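Long-range contacts in copper-containing nitrite reductase (Thermus scotoductus, PDB 6HBE), which probably reduces nitrite to nitric oxide in denitrification, using copper centres and electrons that cytochrome c is thought to supply: residues Val73-Ala81 against Val110-Gly118; Val63-Thr74 against Asn92-Phe103. One frame throughout, in Å; residues are numbered along the deposited sequence.

Interaction 1 (Val73-Ala81 against Val110-Gly118). With CU (copper (II) ion), chain N; CU (copper (II) ion), chain M.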
# COMPACT_ATOMS: atom_id res chain seq x y z
N VAL C 73 8.62 -30.47 5.07
CA VAL C 73 7.76 -29.77 6.04
C VAL C 73 6.29 -29.95 5.67
O VAL C 73 5.95 -30.33 4.54
CB VAL C 73 8.08 -28.25 6.19
CG1 VAL C 73 9.55 -28.05 6.52
CG2 VAL C 73 7.69 -27.44 4.95
N THR C 74 5.44 -29.67 6.65
CA THR C 74 3.98 -29.75 6.53
C THR C 74 3.44 -28.76 5.49
O THR C 74 3.94 -27.66 5.43
CB THR C 74 3.35 -29.48 7.90
OG1 THR C 74 3.77 -30.52 8.80
CG2 THR C 74 1.83 -29.45 7.89
N HIS C 75 2.41 -29.17 4.74
CA HIS C 75 1.73 -28.30 3.75
C HIS C 75 0.23 -28.58 3.88
O HIS C 75 -0.21 -29.18 4.88
CB HIS C 75 2.25 -28.58 2.31
CG HIS C 75 3.66 -28.12 2.09
ND1 HIS C 75 3.99 -26.79 2.02
CD2 HIS C 75 4.81 -28.82 1.92
CE1 HIS C 75 5.30 -26.68 1.86
NE2 HIS C 75 5.82 -27.89 1.79
N GLY C 76 -0.55 -28.14 2.92
CA GLY C 76 -1.99 -28.35 2.94
C GLY C 76 -2.61 -27.68 1.75
O GLY C 76 -1.90 -27.32 0.82
N LEU C 77 -3.93 -27.53 1.76
CA LEU C 77 -4.64 -26.89 0.64
C LEU C 77 -5.98 -26.27 1.05
O LEU C 77 -6.78 -26.89 1.80
CB LEU C 77 -4.90 -27.93 -0.47
CG LEU C 77 -5.64 -27.51 -1.75
CD1 LEU C 77 -4.73 -26.61 -2.59
CD2 LEU C 77 -6.06 -28.74 -2.56
N SER C 78 -6.20 -25.06 0.56
CA SER C 78 -7.51 -24.44 0.49
C SER C 78 -7.91 -24.25 -0.97
O SER C 78 -7.08 -23.90 -1.79
CB SER C 78 -7.51 -23.06 1.21
OG SER C 78 -8.78 -22.44 1.02
N ILE C 79 -9.18 -24.47 -1.28
CA ILE C 79 -9.67 -24.39 -2.66
C ILE C 79 -11.00 -23.65 -2.68
O ILE C 79 -12.05 -24.17 -2.24
CB ILE C 79 -9.73 -25.81 -3.32
CG1 ILE C 79 -10.28 -25.74 -4.75
CG2 ILE C 79 -10.50 -26.82 -2.47
CD1 ILE C 79 -9.69 -26.81 -5.65
N HIS C 80 -10.98 -22.41 -3.21
CA HIS C 80 -12.10 -21.49 -3.00
C HIS C 80 -13.37 -21.88 -3.76
O HIS C 80 -14.42 -21.35 -3.46
CB HIS C 80 -11.73 -20.02 -3.34
CG HIS C 80 -10.68 -19.39 -2.46
ND1 HIS C 80 -10.29 -18.07 -2.60
CD2 HIS C 80 -9.97 -19.88 -1.41
CE1 HIS C 80 -9.35 -17.79 -1.71
NE2 HIS C 80 -9.14 -18.87 -0.97
N ALA C 81 -13.28 -22.76 -4.78
CA ALA C 81 -14.47 -23.33 -5.45
C ALA C 81 -15.34 -24.25 -4.60
O ALA C 81 -16.50 -24.55 -4.98
CB ALA C 81 -14.05 -24.09 -6.71
N VAL C 110 -14.09 -17.88 -11.34
CA VAL C 110 -12.62 -18.02 -11.31
C VAL C 110 -12.18 -17.95 -9.85
O VAL C 110 -12.38 -16.91 -9.19
CB VAL C 110 -11.95 -16.90 -12.14
CG1 VAL C 110 -10.42 -16.99 -12.04
CG2 VAL C 110 -12.38 -16.99 -13.61
N PHE C 111 -11.60 -19.05 -9.36
CA PHE C 111 -11.30 -19.25 -7.94
C PHE C 111 -9.81 -19.47 -7.68
O PHE C 111 -9.13 -20.18 -8.44
CB PHE C 111 -12.10 -20.42 -7.38
CG PHE C 111 -13.58 -20.22 -7.47
CD1 PHE C 111 -14.25 -19.44 -6.52
CD2 PHE C 111 -14.30 -20.76 -8.52
CE1 PHE C 111 -15.61 -19.21 -6.61
CE2 PHE C 111 -15.68 -20.53 -8.64
CZ PHE C 111 -16.33 -19.76 -7.69
N MET C 112 -9.31 -18.91 -6.59
CA MET C 112 -7.95 -19.20 -6.11
C MET C 112 -7.89 -20.55 -5.37
O MET C 112 -8.86 -20.95 -4.70
CB MET C 112 -7.49 -18.10 -5.14
CG MET C 112 -5.99 -18.07 -4.75
SD MET C 112 -5.65 -16.58 -3.78
CE MET C 112 -3.98 -16.82 -3.22
N TYR C 113 -6.75 -21.24 -5.46
CA TYR C 113 -6.38 -22.28 -4.50
C TYR C 113 -4.97 -21.96 -4.02
O TYR C 113 -4.23 -21.26 -4.71
CB TYR C 113 -6.51 -23.73 -5.09
CG TYR C 113 -5.47 -24.14 -6.11
CD1 TYR C 113 -4.17 -24.52 -5.71
CD2 TYR C 113 -5.76 -24.17 -7.48
CE1 TYR C 113 -3.22 -24.90 -6.62
CE2 TYR C 113 -4.78 -24.55 -8.41
CZ TYR C 113 -3.51 -24.90 -7.97
OH TYR C 113 -2.49 -25.26 -8.82
N HIS C 114 -4.61 -22.44 -2.83
CA HIS C 114 -3.31 -22.12 -2.22
C HIS C 114 -3.01 -23.06 -1.06
O HIS C 114 -3.89 -23.78 -0.59
CB HIS C 114 -3.28 -20.63 -1.73
CG HIS C 114 -4.34 -20.27 -0.73
ND1 HIS C 114 -4.18 -20.47 0.63
CD2 HIS C 114 -5.57 -19.73 -0.88
CE1 HIS C 114 -5.27 -20.10 1.27
NE2 HIS C 114 -6.12 -19.60 0.39
N CYS C 115 -1.78 -23.05 -0.59
CA CYS C 115 -1.40 -23.92 0.51
C CYS C 115 -2.10 -23.45 1.80
O CYS C 115 -2.27 -22.25 2.01
CB CYS C 115 0.12 -23.92 0.75
SG CYS C 115 0.69 -25.24 1.89
N ALA C 116 -2.48 -24.41 2.65
CA ALA C 116 -3.06 -24.12 3.96
C ALA C 116 -2.63 -25.18 4.99
O ALA C 116 -3.42 -26.05 5.36
CB ALA C 116 -4.58 -24.04 3.82
N PRO C 117 -1.37 -25.11 5.47
CA PRO C 117 -0.98 -25.94 6.62
C PRO C 117 -1.93 -25.71 7.79
O PRO C 117 -2.30 -26.68 8.48
CB PRO C 117 0.44 -25.47 6.94
CG PRO C 117 0.85 -24.58 5.79
CD PRO C 117 -0.39 -24.04 5.20
N GLY C 118 -2.37 -24.45 7.95
CA GLY C 118 -3.20 -24.00 9.04
C GLY C 118 -2.50 -22.83 9.71
O GLY C 118 -1.27 -22.66 9.59
CU CU N . 2.82 -25.11 2.10
CU CU M . -7.86 -18.63 0.64
O HOH W 1 -8.67 -19.77 1.99
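Ser78 and His114 form an antiparallel hydrogen-bonded pair, joined by Ser78 N to His114 O and His114 N to Ser78 O, and His80 N extends the ladder to Met112 O at 3.0 Å. This edge of a cupredoxin sheet carries two copper sites, linked by the adjacent ligands His114 and Cys115, the His-Cys bridge of copper nitrite reductases. At the end of strand 110-114 these two residues point to opposite sides of the chain, the His114 ring to one copper and the Cys115 sulfur to the other. His75 ND1 binds the type 1 copper at 2.0 Å, Cys115 SG joins it in the plane of the imidazole, at the ring edge, and His125 and Gln130 complete the site. The far nitrogen of His75, NE2, is held by Asp71. At the second copper, His80 NE2 and His114 NE2 come within 3.4 Å of each other as fellow ligands, their rings nearly perpendicular (87°) and meeting rim to rim; His267 of the second subunit supplies a further histidine. His114 has chi1 58°, its CG wedged between backbone N and carbonyl carbon, and the ring is fixed in rotation by the metal at NE2 and by ND1 donating to Cys115 O at 3.0 Å. Ser78 CB makes a CH-pi contact over one face of this imidazole, offset toward its rim. Met112 CB lies off-centre against the His80 ring, whose ND1 is hydrogen-bonded to Gln239 OE1 of the second subunit. Farther along, Ala81 CA sits over the Phe111 ring. A water 1.9 Å from the second copper ion also hydrogen-bonds to Ser78 OG.

Interaction 2 (Val63-Thr74 against Asn92-Phe103); sequences VHITLRNLDNVT and NVQPGETREFSF
Asn69 reaches across to the 92-97 loop at the end of an antiparallel ladder in which strand 63-69 runs beside strand 98-103, their axes 4.6 Å apart at closest. Its CB rests against Val93 CG1 and Gln94 O. With CG anti to the backbone N (chi1 -175°), the amide is carried across to the neighbouring loop, CG passing near Pro95 CA. At the tip, ND2 spends both hydrogens in the amide plane: one goes to Val73 O at 2.9 Å, the other to Val93 O at 3.0 Å, the latter met from above its carbonyl plane. OD1 accepts from Asp71 N, an Asx turn that bends the chain back. Three bonds thus fix the rotation of this buried amide, while its backbone N and O pair with Glu97 O and Gly96 N around the type II turn Gln94-Glu97. On the face bearing His64, Thr66 and Arg68, polar tips meet across the strands. Thr66 OG1 donates to Glu100 OE1 at 2.6 Å on the syn side, and Glu100 bends at chi2 (-69°) to lie alongside it; a water donates to the same oxygen and to Ile65 O. His64 ND1 and Ser102 OG share a bond of 2.6 Å at the ring edge, whereas Arg68 NH1 makes a weak bond to Thr98 OG1. The other face is largely apolar: Val63 CB sits over the Phe103 ring, with Val63 CG1 3.7 Å from Phe103 CE1, and Leu67 CD2 meets Val93 CG2. Val93 CG2 also lies over the centre of the Arg99 guanidinium, which Glu97 grips through a salt bridge. Strand 98-104 is one of the two outermost strands, within this chain, of a sheet of the cupredoxin Greek-key sandwich, and strand 62-69 lies next to it.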
# COMPACT_ATOMS: atom_id res chain seq x y z
N VAL C 63 -15.69 -32.86 -8.20
CA VAL C 63 -14.26 -32.62 -8.30
C VAL C 63 -13.57 -33.47 -7.24
O VAL C 63 -13.84 -33.28 -6.04
CB VAL C 63 -13.92 -31.13 -8.07
CG1 VAL C 63 -12.42 -30.87 -8.20
CG2 VAL C 63 -14.72 -30.24 -9.03
N HIS C 64 -12.68 -34.36 -7.67
CA HIS C 64 -11.89 -35.17 -6.75
C HIS C 64 -10.50 -34.58 -6.77
O HIS C 64 -9.93 -34.43 -7.85
CB HIS C 64 -11.80 -36.67 -7.20
CG HIS C 64 -13.12 -37.37 -7.31
ND1 HIS C 64 -13.86 -37.77 -6.21
CD2 HIS C 64 -13.82 -37.78 -8.40
CE1 HIS C 64 -14.97 -38.36 -6.62
NE2 HIS C 64 -14.97 -38.39 -7.94
N ILE C 65 -9.95 -34.26 -5.60
CA ILE C 65 -8.57 -33.82 -5.44
C ILE C 65 -7.74 -34.89 -4.73
O ILE C 65 -8.17 -35.44 -3.70
CB ILE C 65 -8.49 -32.52 -4.57
CG1 ILE C 65 -9.31 -31.38 -5.17
CG2 ILE C 65 -7.03 -32.13 -4.31
CD1 ILE C 65 -8.85 -30.90 -6.53
N THR C 66 -6.54 -35.15 -5.23
CA THR C 66 -5.56 -35.95 -4.54
C THR C 66 -4.42 -35.02 -4.22
O THR C 66 -3.86 -34.44 -5.12
CB THR C 66 -5.04 -37.13 -5.40
OG1 THR C 66 -6.11 -38.06 -5.60
CG2 THR C 66 -3.89 -37.85 -4.74
N LEU C 67 -4.14 -34.82 -2.93
CA LEU C 67 -3.04 -33.97 -2.52
C LEU C 67 -1.93 -34.79 -1.93
O LEU C 67 -2.17 -35.52 -0.95
CB LEU C 67 -3.56 -32.97 -1.48
CG LEU C 67 -2.52 -32.09 -0.76
CD1 LEU C 67 -1.85 -31.13 -1.74
CD2 LEU C 67 -3.19 -31.33 0.38
N ARG C 68 -0.70 -34.63 -2.40
CA ARG C 68 0.43 -35.38 -1.87
C ARG C 68 1.49 -34.42 -1.40
O ARG C 68 1.78 -33.46 -2.09
CB ARG C 68 1.07 -36.30 -2.94
CG ARG C 68 0.12 -37.28 -3.60
CD ARG C 68 0.83 -38.17 -4.63
NE ARG C 68 -0.16 -38.84 -5.46
CZ ARG C 68 -0.95 -39.85 -5.06
NH1 ARG C 68 -0.85 -40.38 -3.84
NH2 ARG C 68 -1.84 -40.36 -5.92
N ASN C 69 2.06 -34.68 -0.22
CA ASN C 69 3.15 -33.86 0.28
C ASN C 69 4.50 -34.51 0.05
O ASN C 69 4.89 -35.46 0.76
CB ASN C 69 2.94 -33.50 1.76
CG ASN C 69 4.00 -32.55 2.28
OD1 ASN C 69 4.96 -32.21 1.58
ND2 ASN C 69 3.83 -32.10 3.53
N LEU C 70 5.26 -33.96 -0.89
CA LEU C 70 6.54 -34.48 -1.31
C LEU C 70 7.70 -33.76 -0.63
O LEU C 70 8.86 -34.11 -0.87
CB LEU C 70 6.67 -34.41 -2.84
CG LEU C 70 6.22 -35.65 -3.64
CD1 LEU C 70 4.87 -36.21 -3.23
CD2 LEU C 70 6.24 -35.36 -5.13
N ASP C 71 7.41 -32.80 0.25
CA ASP C 71 8.43 -32.00 0.92
C ASP C 71 8.78 -32.58 2.31
O ASP C 71 8.13 -33.50 2.78
CB ASP C 71 7.89 -30.57 1.11
CG ASP C 71 8.98 -29.50 1.12
OD1 ASP C 71 10.18 -29.82 0.98
OD2 ASP C 71 8.61 -28.31 1.26
N ASN C 72 9.78 -31.97 2.96
CA ASN C 72 10.19 -32.27 4.35
C ASN C 72 9.51 -31.41 5.44
O ASN C 72 9.82 -31.60 6.62
CB ASN C 72 11.73 -32.17 4.50
CG ASN C 72 12.29 -30.78 4.16
OD1 ASN C 72 11.72 -30.04 3.37
ND2 ASN C 72 13.42 -30.42 4.75
N VAL C 73 8.62 -30.47 5.07
CA VAL C 73 7.76 -29.77 6.04
C VAL C 73 6.29 -29.95 5.67
O VAL C 73 5.95 -30.33 4.54
CB VAL C 73 8.08 -28.25 6.19
CG1 VAL C 73 9.55 -28.05 6.52
CG2 VAL C 73 7.69 -27.44 4.95
N THR C 74 5.44 -29.67 6.65
CA THR C 74 3.98 -29.75 6.53
C THR C 74 3.44 -28.76 5.49
O THR C 74 3.94 -27.66 5.43
CB THR C 74 3.35 -29.48 7.90
OG1 THR C 74 3.77 -30.52 8.80
CG2 THR C 74 1.83 -29.45 7.89
N ASN C 92 -3.01 -29.39 7.44
CA ASN C 92 -2.01 -30.03 8.31
C ASN C 92 -1.52 -31.38 7.76
O ASN C 92 -1.53 -32.43 8.46
CB ASN C 92 -2.59 -30.18 9.74
CG ASN C 92 -1.52 -30.43 10.79
OD1 ASN C 92 -0.34 -30.15 10.61
ND2 ASN C 92 -1.96 -30.95 11.93
N VAL C 93 -1.07 -31.33 6.51
CA VAL C 93 -0.67 -32.53 5.79
C VAL C 93 0.80 -32.75 6.03
O VAL C 93 1.64 -32.02 5.53
CB VAL C 93 -1.00 -32.40 4.28
CG1 VAL C 93 -0.65 -33.70 3.54
CG2 VAL C 93 -2.48 -32.08 4.10
N GLN C 94 1.13 -33.81 6.77
CA GLN C 94 2.52 -34.07 7.16
C GLN C 94 3.39 -34.56 5.98
O GLN C 94 2.86 -35.08 4.99
CB GLN C 94 2.55 -35.13 8.30
CG GLN C 94 1.80 -34.74 9.57
CD GLN C 94 2.42 -33.55 10.28
OE1 GLN C 94 3.62 -33.54 10.58
NE2 GLN C 94 1.62 -32.52 10.53
N PRO C 95 4.72 -34.39 6.08
CA PRO C 95 5.61 -34.90 5.04
C PRO C 95 5.32 -36.36 4.66
O PRO C 95 5.15 -37.21 5.55
CB PRO C 95 7.00 -34.78 5.68
CG PRO C 95 6.86 -33.68 6.69
CD PRO C 95 5.46 -33.78 7.20
N GLY C 96 5.18 -36.63 3.37
CA GLY C 96 4.91 -37.96 2.87
C GLY C 96 3.47 -38.40 2.92
O GLY C 96 3.16 -39.48 2.42
N GLU C 97 2.57 -37.60 3.48
CA GLU C 97 1.16 -37.97 3.60
C GLU C 97 0.39 -37.68 2.30
O GLU C 97 0.82 -36.80 1.51
CB GLU C 97 0.55 -37.21 4.77
CG GLU C 97 -0.75 -37.77 5.28
CD GLU C 97 -1.34 -37.05 6.50
OE1 GLU C 97 -2.49 -37.40 6.85
OE2 GLU C 97 -0.70 -36.14 7.10
N THR C 98 -0.75 -38.38 2.10
CA THR C 98 -1.72 -38.15 1.03
C THR C 98 -3.13 -37.90 1.60
O THR C 98 -3.53 -38.51 2.59
CB THR C 98 -1.76 -39.37 0.05
OG1 THR C 98 -0.49 -39.50 -0.59
CG2 THR C 98 -2.79 -39.17 -1.05
N ARG C 99 -3.87 -36.97 0.99
CA ARG C 99 -5.30 -36.83 1.27
C ARG C 99 -6.11 -36.94 -0.00
O ARG C 99 -5.65 -36.56 -1.07
CB ARG C 99 -5.64 -35.49 1.94
CG ARG C 99 -4.83 -35.17 3.20
CD ARG C 99 -5.26 -35.95 4.45
NE ARG C 99 -4.35 -35.65 5.58
CZ ARG C 99 -4.43 -34.55 6.33
NH1 ARG C 99 -5.39 -33.64 6.13
NH2 ARG C 99 -3.53 -34.35 7.29
N GLU C 100 -7.34 -37.41 0.14
CA GLU C 100 -8.30 -37.51 -0.95
C GLU C 100 -9.50 -36.72 -0.50
O GLU C 100 -9.92 -36.89 0.65
CB GLU C 100 -8.73 -38.98 -1.15
CG GLU C 100 -7.59 -39.96 -1.43
CD GLU C 100 -6.93 -39.76 -2.78
OE1 GLU C 100 -7.55 -39.11 -3.65
OE2 GLU C 100 -5.79 -40.24 -2.99
N PHE C 101 -10.05 -35.86 -1.36
CA PHE C 101 -11.22 -35.03 -1.05
C PHE C 101 -12.08 -34.77 -2.29
O PHE C 101 -11.57 -34.50 -3.38
CB PHE C 101 -10.72 -33.71 -0.41
CG PHE C 101 -11.80 -32.72 -0.07
CD1 PHE C 101 -12.59 -32.89 1.07
CD2 PHE C 101 -12.01 -31.60 -0.86
CE1 PHE C 101 -13.58 -31.98 1.40
CE2 PHE C 101 -13.00 -30.67 -0.53
CZ PHE C 101 -13.79 -30.86 0.59
N SER C 102 -13.39 -34.84 -2.15
CA SER C 102 -14.31 -34.50 -3.22
C SER C 102 -15.30 -33.42 -2.80
O SER C 102 -15.70 -33.40 -1.64
CB SER C 102 -15.09 -35.74 -3.67
OG SER C 102 -14.19 -36.82 -3.81
N PHE C 103 -15.71 -32.59 -3.75
CA PHE C 103 -16.77 -31.58 -3.58
C PHE C 103 -17.48 -31.37 -4.89
O PHE C 103 -16.94 -31.71 -5.92
CB PHE C 103 -16.20 -30.24 -3.04
CG PHE C 103 -15.24 -29.55 -3.96
CD1 PHE C 103 -13.90 -29.91 -4.00
CD2 PHE C 103 -15.67 -28.52 -4.81
CE1 PHE C 103 -13.00 -29.28 -4.86
CE2 PHE C 103 -14.78 -27.87 -5.67
CZ PHE C 103 -13.45 -28.25 -5.69
O HOH W 2 -9.90 -37.85 -4.71

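How the interactions relate
From the N terminus, strand 62-69 leads through the bend at Asn69-Thr74 into the copper-ligand segment 73-81; the chain then passes through helix 87-90, returns as 92-103 and continues into strand 109-114. Interaction 2 closes the loop between 63-74 and 92-103, interaction 1 the loop between 73-81 and 110-118. Their segments alternate along the chain, so the loops cross, and Val73 and Thr74 belong to both. Interaction 2 lies in one sheet of the first cupredoxin domain and interaction 1 in the other. The two meet where His75 O lies 2.8 Å from Val93 N, probably a hydrogen bond, and where His75 CD2 packs against Asn69 OD1, joining the type 1 copper ligand to the strand-end bend.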